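Local atomic coordinates of DspB (Aggregatibacter actinomycetemcomitans, PDB entry 1YHT), a protein that hydrolyses terminal N-acetyl-beta-hexosamine linkages and disperses biofilms, probably by cleaving the N-acetylglucosamine polymer of the biofilm matrix. Residues A[110-120]-A[174-185]; A[259-269]-A[314-324]. All coordinates share one frame; numbering follows the deposited sequence.

Interaction 1. Residues A[110-120]-A[174-185]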
loop_
_atom_site.group_PDB
_atom_site.type_symbol
_atom_site.label_atom_id
_atom_site.label_comp_id
_atom_site.label_asym_id
_atom_site.label_seq_id
_atom_site.Cartn_x
_atom_site.Cartn_y
_atom_site.Cartn_z
ATOM N N GLU A 110 0.103 -4.125 14.205
ATOM C CA GLU A 110 0.693 -4.885 13.125
ATOM C C GLU A 110 1.265 -3.979 12.033
ATOM O O GLU A 110 0.653 -2.989 11.639
ATOM C CB GLU A 110 -0.366 -5.779 12.473
ATOM C CG GLU A 110 0.231 -6.753 11.464
ATOM C CD GLU A 110 -0.771 -7.483 10.607
ATOM O OE1 GLU A 110 -1.984 -7.236 10.676
ATOM O OE2 GLU A 110 -0.299 -8.334 9.849
ATOM N N LEU A 111 2.459 -4.309 11.571
ATOM C CA LEU A 111 3.096 -3.627 10.427
ATOM C C LEU A 111 2.882 -4.494 9.190
ATOM O O LEU A 111 3.234 -5.669 9.186
ATOM C CB LEU A 111 4.569 -3.451 10.699
ATOM C CG LEU A 111 4.903 -2.619 11.970
ATOM C CD1 LEU A 111 6.434 -2.392 12.152
ATOM C CD2 LEU A 111 4.212 -1.274 11.905
ATOM N N ILE A 112 2.290 -3.924 8.151
ATOM C CA ILE A 112 2.081 -4.640 6.926
ATOM C C ILE A 112 2.957 -3.974 5.856
ATOM O O ILE A 112 2.604 -2.926 5.327
ATOM C CB ILE A 112 0.601 -4.692 6.510
ATOM C CG1 ILE A 112 -0.246 -5.235 7.669
ATOM C CG2 ILE A 112 0.429 -5.442 5.163
ATOM C CD1 ILE A 112 -1.777 -5.211 7.474
ATOM N N PRO A 113 4.092 -4.602 5.514
ATOM C CA PRO A 113 4.880 -4.018 4.413
ATOM C C PRO A 113 4.190 -4.219 3.071
ATOM O O PRO A 113 3.554 -5.252 2.873
ATOM C CB PRO A 113 6.220 -4.775 4.486
ATOM C CG PRO A 113 5.804 -6.201 4.927
ATOM C CD PRO A 113 4.718 -5.845 6.036
ATOM N N GLU A 114 4.347 -3.248 2.156
ATOM C CA GLU A 114 3.884 -3.345 0.782
ATOM C C GLU A 114 5.044 -3.194 -0.156
ATOM O O GLU A 114 5.635 -2.103 -0.271
ATOM C CB GLU A 114 2.793 -2.303 0.396
ATOM C CG GLU A 114 2.244 -2.541 -1.016
ATOM C CD GLU A 114 1.262 -1.514 -1.550
ATOM O OE1 GLU A 114 0.733 -0.676 -0.784
ATOM O OE2 GLU A 114 1.055 -1.536 -2.797
ATOM N N LEU A 115 5.338 -4.281 -0.872
ATOM C CA LEU A 115 6.314 -4.263 -1.943
ATOM C C LEU A 115 5.508 -4.327 -3.231
ATOM O O LEU A 115 5.092 -5.382 -3.641
ATOM C CB LEU A 115 7.276 -5.458 -1.789
ATOM C CG LEU A 115 8.533 -5.451 -2.653
ATOM C CD1 LEU A 115 9.475 -4.348 -2.211
ATOM C CD2 LEU A 115 9.212 -6.822 -2.621
ATOM N N ASP A 116 5.254 -3.162 -3.826
ATOM C CA ASP A 116 4.315 -3.068 -4.920
ATOM C C ASP A 116 4.971 -3.596 -6.222
ATOM O O ASP A 116 6.177 -3.433 -6.457
ATOM C CB ASP A 116 3.796 -1.624 -5.084
ATOM C CG ASP A 116 2.487 -1.542 -5.846
ATOM O OD1 ASP A 116 2.090 -2.550 -6.497
ATOM O OD2 ASP A 116 1.878 -0.430 -5.819
ATOM N N SER A 117 4.148 -4.270 -6.994
ATOM C CA SER A 117 4.498 -4.826 -8.303
ATOM C C SER A 117 3.195 -5.277 -8.945
ATOM O O SER A 117 2.172 -5.431 -8.253
ATOM C CB SER A 117 5.507 -5.958 -8.203
ATOM O OG SER A 117 4.916 -7.225 -7.960
ATOM N N PRO A 118 3.204 -5.475 -10.287
ATOM C CA PRO A 118 4.312 -5.318 -11.224
ATOM C C PRO A 118 4.643 -3.902 -11.646
ATOM O O PRO A 118 5.696 -3.701 -12.260
ATOM C CB PRO A 118 3.819 -6.086 -12.480
ATOM C CG PRO A 118 2.401 -6.060 -12.414
ATOM C CD PRO A 118 1.996 -5.968 -10.949
ATOM N N ASN A 119 3.750 -2.949 -11.378
ATOM C CA ASN A 119 4.007 -1.526 -11.660
ATOM C C ASN A 119 4.488 -0.852 -10.346
ATOM O O ASN A 119 4.838 -1.558 -9.391
ATOM C CB ASN A 119 2.740 -0.909 -12.305
ATOM C CG ASN A 119 3.047 0.218 -13.331
ATOM O OD1 ASN A 119 2.800 0.086 -14.575
ATOM N ND2 ASN A 119 3.556 1.338 -12.827
ATOM N N HIS A 120 4.499 0.482 -10.291
ATOM C CA HIS A 120 4.782 1.211 -9.050
ATOM C C HIS A 120 6.083 0.703 -8.388
ATOM O O HIS A 120 6.175 0.524 -7.164
ATOM C CB HIS A 120 3.563 1.138 -8.125
ATOM C CG HIS A 120 2.426 2.019 -8.555
ATOM N ND1 HIS A 120 2.482 3.395 -8.461
ATOM C CD2 HIS A 120 1.211 1.729 -9.093
ATOM C CE1 HIS A 120 1.354 3.912 -8.932
ATOM N NE2 HIS A 120 0.554 2.923 -9.301
ATOM N N THR A 174 6.529 -8.636 13.639
ATOM C CA THR A 174 5.587 -7.508 13.718
ATOM C C THR A 174 4.514 -7.603 12.644
ATOM O O THR A 174 3.548 -6.837 12.671
ATOM C CB THR A 174 6.295 -6.156 13.565
ATOM O OG1 THR A 174 6.847 -6.028 12.233
ATOM C CG2 THR A 174 7.395 -6.012 14.629
ATOM N N SER A 175 4.676 -8.557 11.711
ATOM C CA SER A 175 3.887 -8.616 10.492
ATOM C C SER A 175 3.279 -9.996 10.349
ATOM O O SER A 175 3.995 -10.993 10.420
ATOM C CB SER A 175 4.784 -8.283 9.277
ATOM O OG SER A 175 4.048 -8.465 8.072
ATOM N N GLN A 176 1.958 -10.056 10.189
ATOM C CA GLN A 176 1.268 -11.299 9.814
ATOM C C GLN A 176 0.705 -11.322 8.394
ATOM O O GLN A 176 0.212 -12.381 7.919
ATOM C CB GLN A 176 0.165 -11.591 10.835
ATOM C CG GLN A 176 0.763 -11.956 12.199
ATOM C CD GLN A 176 1.188 -10.754 12.999
ATOM O OE1 GLN A 176 0.410 -9.823 13.190
ATOM N NE2 GLN A 176 2.422 -10.748 13.445
ATOM N N HIS A 177 0.841 -10.169 7.709
ATOM C CA HIS A 177 0.360 -10.015 6.357
ATOM C C HIS A 177 1.426 -9.281 5.579
ATOM O O HIS A 177 2.045 -8.352 6.118
ATOM C CB HIS A 177 -0.910 -9.161 6.312
ATOM C CG HIS A 177 -2.048 -9.722 7.108
ATOM N ND1 HIS A 177 -2.128 -9.586 8.477
ATOM C CD2 HIS A 177 -3.140 -10.421 6.733
ATOM C CE1 HIS A 177 -3.225 -10.187 8.913
ATOM N NE2 HIS A 177 -3.855 -10.716 7.875
ATOM N N PHE A 178 1.540 -9.602 4.302
ATOM C CA PHE A 178 2.459 -8.900 3.399
ATOM C C PHE A 178 1.642 -8.467 2.200
ATOM O O PHE A 178 0.934 -9.276 1.602
ATOM C CB PHE A 178 3.586 -9.883 3.022
ATOM C CG PHE A 178 4.698 -9.301 2.205
ATOM C CD1 PHE A 178 5.991 -9.213 2.728
ATOM C CD2 PHE A 178 4.495 -8.944 0.919
ATOM C CE1 PHE A 178 7.055 -8.727 1.965
ATOM C CE2 PHE A 178 5.556 -8.449 0.122
ATOM C CZ PHE A 178 6.840 -8.331 0.669
ATOM N N HIS A 179 1.775 -7.186 1.828
ATOM C CA HIS A 179 0.985 -6.627 0.760
ATOM C C HIS A 179 1.814 -6.670 -0.528
ATOM O O HIS A 179 2.888 -6.068 -0.605
ATOM C CB HIS A 179 0.516 -5.229 1.141
ATOM C CG HIS A 179 -0.655 -4.726 0.344
ATOM N ND1 HIS A 179 -0.614 -4.591 -1.035
ATOM C CD2 HIS A 179 -1.891 -4.340 0.726
ATOM C CE1 HIS A 179 -1.777 -4.121 -1.454
ATOM N NE2 HIS A 179 -2.556 -3.920 -0.405
ATOM N N ILE A 180 1.293 -7.400 -1.519
ATOM C CA ILE A 180 1.952 -7.580 -2.799
ATOM C C ILE A 180 1.593 -6.550 -3.893
ATOM O O ILE A 180 2.035 -6.664 -5.073
ATOM C CB ILE A 180 1.772 -9.046 -3.354
ATOM C CG1 ILE A 180 0.320 -9.321 -3.741
ATOM C CG2 ILE A 180 2.353 -10.057 -2.331
ATOM C CD1 ILE A 180 0.079 -10.582 -4.475
ATOM N N GLY A 181 0.889 -5.510 -3.502
ATOM C CA GLY A 181 0.531 -4.458 -4.405
ATOM C C GLY A 181 -0.525 -4.904 -5.381
ATOM O O GLY A 181 -1.618 -5.357 -4.950
ATOM N N GLY A 182 -0.198 -4.774 -6.683
ATOM C CA GLY A 182 -1.106 -5.181 -7.747
ATOM C C GLY A 182 -2.077 -4.093 -8.229
ATOM O O GLY A 182 -3.151 -4.404 -8.764
ATOM N N ASP A 183 -1.689 -2.831 -8.047
ATOM C CA ASP A 183 -2.463 -1.704 -8.558
ATOM C C ASP A 183 -1.905 -1.115 -9.829
ATOM O O ASP A 183 -0.683 -1.073 -10.039
ATOM C CB ASP A 183 -2.606 -0.590 -7.515
ATOM C CG ASP A 183 -1.247 0.001 -7.090
ATOM O OD1 ASP A 183 -0.266 -0.765 -7.000
ATOM O OD2 ASP A 183 -1.166 1.232 -6.843
ATOM N N GLU A 184 -2.850 -0.687 -10.676
ATOM C CA GLU A 184 -2.607 0.122 -11.859
ATOM C C GLU A 184 -1.547 -0.452 -12.769
ATOM O O GLU A 184 -0.660 0.263 -13.182
ATOM C CB GLU A 184 -2.223 1.572 -11.460
ATOM C CG GLU A 184 -3.216 2.282 -10.568
ATOM C CD GLU A 184 -2.858 3.744 -10.304
ATOM O OE1 GLU A 184 -1.673 4.015 -9.986
ATOM O OE2 GLU A 184 -3.773 4.615 -10.428
ATOM N N PHE A 185 -1.661 -1.723 -13.123
ATOM C CA PHE A 185 -0.671 -2.391 -13.943
ATOM C C PHE A 185 -1.355 -2.772 -15.262
ATOM O O PHE A 185 -2.605 -2.893 -15.326
ATOM C CB PHE A 185 -0.109 -3.641 -13.237
ATOM C CG PHE A 185 -1.135 -4.732 -13.048
ATOM C CD1 PHE A 185 -1.330 -5.680 -14.031
ATOM C CD2 PHE A 185 -1.965 -4.760 -11.939
ATOM C CE1 PHE A 185 -2.290 -6.626 -13.907
ATOM C CE2 PHE A 185 -2.955 -5.706 -11.837
ATOM C CZ PHE A 185 -3.093 -6.652 -12.811
HETATM O O HOH W 1 4.540 -7.389 -5.342
HETATM O O HOH W 2 1.570 -2.356 -9.447
#

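Interaction 2. Residues A[259-269]-A[314-324]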
loop_
_atom_site.group_PDB
_atom_site.type_symbol
_atom_site.label_atom_id
_atom_site.label_comp_id
_atom_site.label_asym_id
_atom_site.label_seq_id
_atom_site.Cartn_x
_atom_site.Cartn_y
_atom_site.Cartn_z
ATOM N N LEU A 259 -17.043 -5.147 -4.890
ATOM C CA LEU A 259 -16.760 -5.553 -3.548
ATOM C C LEU A 259 -17.814 -6.604 -3.107
ATOM O O LEU A 259 -17.439 -7.639 -2.575
ATOM C CB LEU A 259 -16.642 -4.335 -2.617
ATOM C CG LEU A 259 -16.380 -4.651 -1.143
ATOM C CD1 LEU A 259 -15.537 -3.578 -0.440
ATOM C CD2 LEU A 259 -17.673 -4.881 -0.433
ATOM N N PRO A 260 -19.130 -6.350 -3.342
ATOM C CA PRO A 260 -20.071 -7.375 -2.933
ATOM C C PRO A 260 -19.846 -8.718 -3.618
ATOM O O PRO A 260 -20.046 -9.746 -3.007
ATOM C CB PRO A 260 -21.430 -6.777 -3.317
ATOM C CG PRO A 260 -21.178 -5.245 -3.262
ATOM C CD PRO A 260 -19.814 -5.157 -3.873
ATOM N N GLU A 261 -19.464 -8.696 -4.884
ATOM C CA GLU A 261 -19.175 -9.935 -5.606
ATOM C C GLU A 261 -18.057 -10.737 -4.962
ATOM O O GLU A 261 -18.129 -11.968 -4.873
ATOM C CB GLU A 261 -18.907 -9.653 -7.063
ATOM C CG GLU A 261 -20.194 -9.453 -7.832
ATOM C CD GLU A 261 -20.023 -8.707 -9.130
ATOM O OE1 GLU A 261 -18.946 -8.162 -9.448
ATOM O OE2 GLU A 261 -21.018 -8.660 -9.878
ATOM N N LEU A 262 -17.049 -10.031 -4.449
ATOM C CA LEU A 262 -15.948 -10.649 -3.735
ATOM C C LEU A 262 -16.422 -11.243 -2.423
ATOM O O LEU A 262 -16.061 -12.365 -2.083
ATOM C CB LEU A 262 -14.838 -9.624 -3.490
ATOM C CG LEU A 262 -14.029 -9.218 -4.752
ATOM C CD1 LEU A 262 -13.065 -8.078 -4.442
ATOM C CD2 LEU A 262 -13.283 -10.370 -5.345
ATOM N N LEU A 263 -17.254 -10.483 -1.705
ATOM C CA LEU A 263 -17.811 -10.952 -0.417
ATOM C C LEU A 263 -18.639 -12.210 -0.608
ATOM O O LEU A 263 -18.545 -13.160 0.171
ATOM C CB LEU A 263 -18.680 -9.865 0.200
ATOM C CG LEU A 263 -17.972 -8.578 0.621
ATOM C CD1 LEU A 263 -18.960 -7.619 1.217
ATOM C CD2 LEU A 263 -16.837 -8.844 1.588
ATOM N N ALA A 264 -19.426 -12.209 -1.687
ATOM C CA ALA A 264 -20.273 -13.366 -2.022
ATOM C C ALA A 264 -19.451 -14.618 -2.278
ATOM O O ALA A 264 -19.900 -15.702 -1.922
ATOM C CB ALA A 264 -21.121 -13.070 -3.181
ATOM N N LYS A 265 -18.258 -14.467 -2.877
ATOM C CA LYS A 265 -17.340 -15.568 -3.059
ATOM C C LYS A 265 -16.519 -15.931 -1.825
ATOM O O LYS A 265 -15.771 -16.861 -1.871
ATOM C CB LYS A 265 -16.409 -15.335 -4.252
ATOM C CG LYS A 265 -16.991 -15.813 -5.597
ATOM C CD LYS A 265 -16.930 -17.349 -5.754
ATOM C CE LYS A 265 -15.635 -17.752 -6.492
ATOM N NZ LYS A 265 -15.179 -19.169 -6.356
ATOM N N GLY A 266 -16.650 -15.232 -0.720
ATOM C CA GLY A 266 -15.912 -15.624 0.474
ATOM C C GLY A 266 -14.600 -14.901 0.756
ATOM O O GLY A 266 -13.900 -15.247 1.706
ATOM N N PHE A 267 -14.257 -13.897 -0.043
ATOM C CA PHE A 267 -13.004 -13.189 0.159
ATOM C C PHE A 267 -13.046 -12.331 1.385
ATOM O O PHE A 267 -14.051 -11.678 1.678
ATOM C CB PHE A 267 -12.650 -12.310 -1.054
ATOM C CG PHE A 267 -12.058 -13.088 -2.197
ATOM C CD1 PHE A 267 -10.700 -13.263 -2.304
ATOM C CD2 PHE A 267 -12.881 -13.672 -3.148
ATOM C CE1 PHE A 267 -10.155 -14.008 -3.349
ATOM C CE2 PHE A 267 -12.356 -14.415 -4.214
ATOM C CZ PHE A 267 -11.005 -14.578 -4.335
ATOM N N THR A 268 -11.894 -12.287 2.068
ATOM C CA THR A 268 -11.601 -11.215 3.000
ATOM C C THR A 268 -11.379 -9.938 2.219
ATOM O O THR A 268 -10.531 -9.878 1.335
ATOM C CB THR A 268 -10.365 -11.570 3.812
ATOM O OG1 THR A 268 -10.651 -12.771 4.525
ATOM C CG2 THR A 268 -9.989 -10.492 4.777
ATOM N N VAL A 269 -12.170 -8.911 2.520
ATOM C CA VAL A 269 -12.023 -7.647 1.839
ATOM C C VAL A 269 -12.036 -6.501 2.863
ATOM O O VAL A 269 -12.974 -6.383 3.668
ATOM C CB VAL A 269 -13.129 -7.415 0.807
ATOM C CG1 VAL A 269 -12.825 -6.138 0.025
ATOM C CG2 VAL A 269 -13.286 -8.646 -0.166
ATOM N N ASN A 314 -25.271 0.837 -4.144
ATOM C CA ASN A 314 -24.763 -0.547 -4.063
ATOM C C ASN A 314 -24.107 -0.858 -2.715
ATOM O O ASN A 314 -23.366 -1.839 -2.583
ATOM C CB ASN A 314 -23.770 -0.857 -5.196
ATOM C CG ASN A 314 -22.701 0.197 -5.336
ATOM O OD1 ASN A 314 -22.491 0.993 -4.421
ATOM N ND2 ASN A 314 -22.066 0.260 -6.505
ATOM N N ARG A 315 -24.413 -0.049 -1.714
ATOM C CA ARG A 315 -23.764 -0.178 -0.431
ATOM C C ARG A 315 -24.062 -1.522 0.191
ATOM O O ARG A 315 -25.053 -2.191 -0.143
ATOM C CB ARG A 315 -24.197 0.940 0.487
ATOM C CG ARG A 315 -25.542 0.702 1.116
ATOM C CD ARG A 315 -26.125 1.997 1.526
ATOM N NE ARG A 315 -25.356 2.599 2.610
ATOM C CZ ARG A 315 -25.582 3.811 3.101
ATOM N NH1 ARG A 315 -26.573 4.569 2.636
ATOM N NH2 ARG A 315 -24.813 4.263 4.075
ATOM N N VAL A 316 -23.177 -1.942 1.078
ATOM C CA VAL A 316 -23.347 -3.197 1.777
ATOM C C VAL A 316 -24.112 -2.904 3.066
ATOM O O VAL A 316 -23.712 -2.044 3.843
ATOM C CB VAL A 316 -21.997 -3.887 2.047
ATOM C CG1 VAL A 316 -22.189 -5.136 2.883
ATOM C CG2 VAL A 316 -21.330 -4.241 0.716
ATOM N N GLN A 317 -25.234 -3.595 3.265
ATOM C CA GLN A 317 -26.045 -3.420 4.478
ATOM C C GLN A 317 -25.557 -4.371 5.564
ATOM O O GLN A 317 -25.523 -4.026 6.734
ATOM C CB GLN A 317 -27.524 -3.684 4.185
ATOM C CG GLN A 317 -28.435 -2.517 4.572
ATOM C CD GLN A 317 -28.529 -1.491 3.461
ATOM O OE1 GLN A 317 -29.024 -1.789 2.368
ATOM N NE2 GLN A 317 -28.071 -0.269 3.737
ATOM N N ASN A 318 -25.191 -5.577 5.146
ATOM C CA ASN A 318 -24.530 -6.562 6.013
ATOM C C ASN A 318 -23.025 -6.304 6.211
ATOM O O ASN A 318 -22.180 -7.098 5.755
ATOM C CB ASN A 318 -24.775 -7.997 5.480
ATOM C CG ASN A 318 -24.725 -8.092 3.915
ATOM O OD1 ASN A 318 -23.646 -8.209 3.299
ATOM N ND2 ASN A 318 -25.901 -8.043 3.288
ATOM N N THR A 319 -22.673 -5.241 6.933
ATOM C CA THR A 319 -21.234 -4.889 7.076
ATOM C C THR A 319 -20.388 -5.887 7.907
ATOM O O THR A 319 -19.169 -5.836 7.826
ATOM C CB THR A 319 -20.998 -3.441 7.591
ATOM O OG1 THR A 319 -21.485 -3.312 8.932
ATOM C CG2 THR A 319 -21.656 -2.416 6.668
ATOM N N HIS A 320 -21.015 -6.790 8.672
ATOM C CA HIS A 320 -20.274 -7.871 9.373
ATOM C C HIS A 320 -19.313 -8.660 8.469
ATOM O O HIS A 320 -18.324 -9.233 8.955
ATOM C CB HIS A 320 -21.219 -8.902 9.999
ATOM C CG HIS A 320 -21.848 -8.455 11.282
ATOM N ND1 HIS A 320 -22.625 -9.292 12.059
ATOM C CD2 HIS A 320 -21.806 -7.265 11.935
ATOM C CE1 HIS A 320 -23.032 -8.638 13.136
ATOM N NE2 HIS A 320 -22.567 -7.398 13.072
ATOM N N GLU A 321 -19.640 -8.713 7.184
ATOM C CA GLU A 321 -18.814 -9.424 6.187
ATOM C C GLU A 321 -17.561 -8.674 5.717
ATOM O O GLU A 321 -16.696 -9.279 5.062
ATOM C CB GLU A 321 -19.660 -9.739 4.947
ATOM C CG GLU A 321 -20.822 -10.668 5.244
ATOM C CD GLU A 321 -21.509 -11.180 3.981
ATOM O OE1 GLU A 321 -21.515 -10.466 2.956
ATOM O OE2 GLU A 321 -22.065 -12.294 4.028
ATOM N N ILE A 322 -17.527 -7.365 5.946
ATOM C CA ILE A 322 -16.415 -6.536 5.524
ATOM C C ILE A 322 -15.373 -6.595 6.646
ATOM O O ILE A 322 -15.643 -6.342 7.818
ATOM C CB ILE A 322 -16.840 -5.076 5.155
ATOM C CG1 ILE A 322 -17.729 -5.070 3.909
ATOM C CG2 ILE A 322 -15.590 -4.209 4.928
ATOM C CD1 ILE A 322 -18.491 -3.743 3.698
ATOM N N ALA A 323 -14.164 -6.974 6.285
ATOM C CA ALA A 323 -13.152 -7.338 7.271
ATOM C C ALA A 323 -12.581 -6.089 8.004
ATOM O O ALA A 323 -12.111 -6.188 9.106
ATOM C CB ALA A 323 -12.060 -8.143 6.572
ATOM N N GLY A 324 -12.724 -4.914 7.416
ATOM C CA GLY A 324 -12.089 -3.696 7.951
ATOM C C GLY A 324 -11.958 -2.593 6.920
ATOM O O GLY A 324 -12.666 -2.605 5.897
HETATM O O HOH W 3 -14.323 -9.697 4.373
#

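Interaction 1. Residues A[110-120]-A[174-185]
His120 NE2 donates to Glu184 OE1 at 2.6 Å, the acceptor lying close to the imidazole plane and using its anti lone pair. Beside this pair, Asp183 OD1 comes within 2.5 Å of Asp116 OD2, with the two carboxylates nearly coplanar. Asp183 CG sits between its own backbone N and carbonyl carbon (chi1 61°), which places the carboxylate between Asp116 and His120 CD2. Asp116 OD1 is also met by Gly182 N, from a position tilted well out of the carboxylate plane. Asp183 and Glu184 fit the adjacent Asp-Glu pair that serves catalysis in glycoside hydrolase family 20; acetate and glycerol, probably from the crystallisation liquor, are bound close by, consistent with a pocket.

All of this lies at the C-terminal mouth of two neighbouring parallel strands of a TIM barrel, 110-117 and 177-181, whose axes diverge by 18°. His179 grips the adjoining strand on two sides of Glu114: its N bonds to Pro113 O at 2.8 Å, and its O accepts from Leu115 N at 3.0 Å. The Glu114 and His179 side chains run alongside each other; Gly181 N donates close to the ring plane to His179 ND1 and Thr235 holds NE2, which together fix the ring rotation, while Glu114 is bound by His51, His53 and Trp216.

Phe178 turns to the outer layer, where Pro113 CG meets its CD1 at 3.7 Å beneath helix 154-171. At the far end, His177 ND1 reaches the syn lone pair of Glu110 OE2 at 2.6 Å, almost straight (174°), and Gln176 N approaches the same oxygen on its anti side.

Interaction 2. Residues A[259-269]-A[314-324]
Leu263 reaches from helix 259-264 tip to tip toward Val316, in the loop that leads into the last strand of the TIM barrel, 324-329. The helix ends in a Schellman motif, with Gly266 at positive phi, and the chain then turns back to enter strand 269-271, the barrel neighbour of 324-329.

The tight part is a small apolar cluster. Leu263 CG is anti to its carbonyl carbon (chi1 -65°), and the branch beyond it spreads over the loop, with Leu263 CD1 lying 3.9 Å from Ile322 CG1. The other methyl, Leu263 CD2, rests 3.5 Å from Glu321 O. Leu259 crosses Val316 at about a right angle, its CD2 being 3.9 Å from Val316 CG2, and Trp307 and Tyr236 pack against Leu259 from outside the two segments.

The solvent side is looser. Pro260 CG approaches Val316 CG2 no nearer than 4.1 Å, and the extended, exposed side chain of Glu321 has its OE1 4.0 Å from Leu263 CB. At the partly exposed margin, Thr268 CG2 and Ala323 CB still touch at 3.6 Å.

Polar joining is confined to the strand entrance. Ala323 N donates to Val269 O at 2.9 Å, tilted 30° from the carbonyl plane, and alongside this bond one water accepts from Val269 N while donating to Glu321 O at 2.5 Å.

Interactions 1 and 2 follow in series along the chain, the first closing before the second opens. Both belong to one barrel sheet: interaction 1 joins two neighbouring strands along their length, interaction 2 meets two others only at their first residues. Counting round the barrel, 110-117 and 177-181 are the third and fourth strands, 269-271 and 324-329 the seventh and eighth; strand 324-329 also pairs with 18-24, closing the ring. The centres of interactions 1 and 2 lie about 21 Å apart, and the nearest atoms of interactions 1 and 2 about 7 Å. Interaction 1, about 5 Å from the chain centre, extends to the probable active-site mouth; interaction 2 lies about 20 Å from that centre.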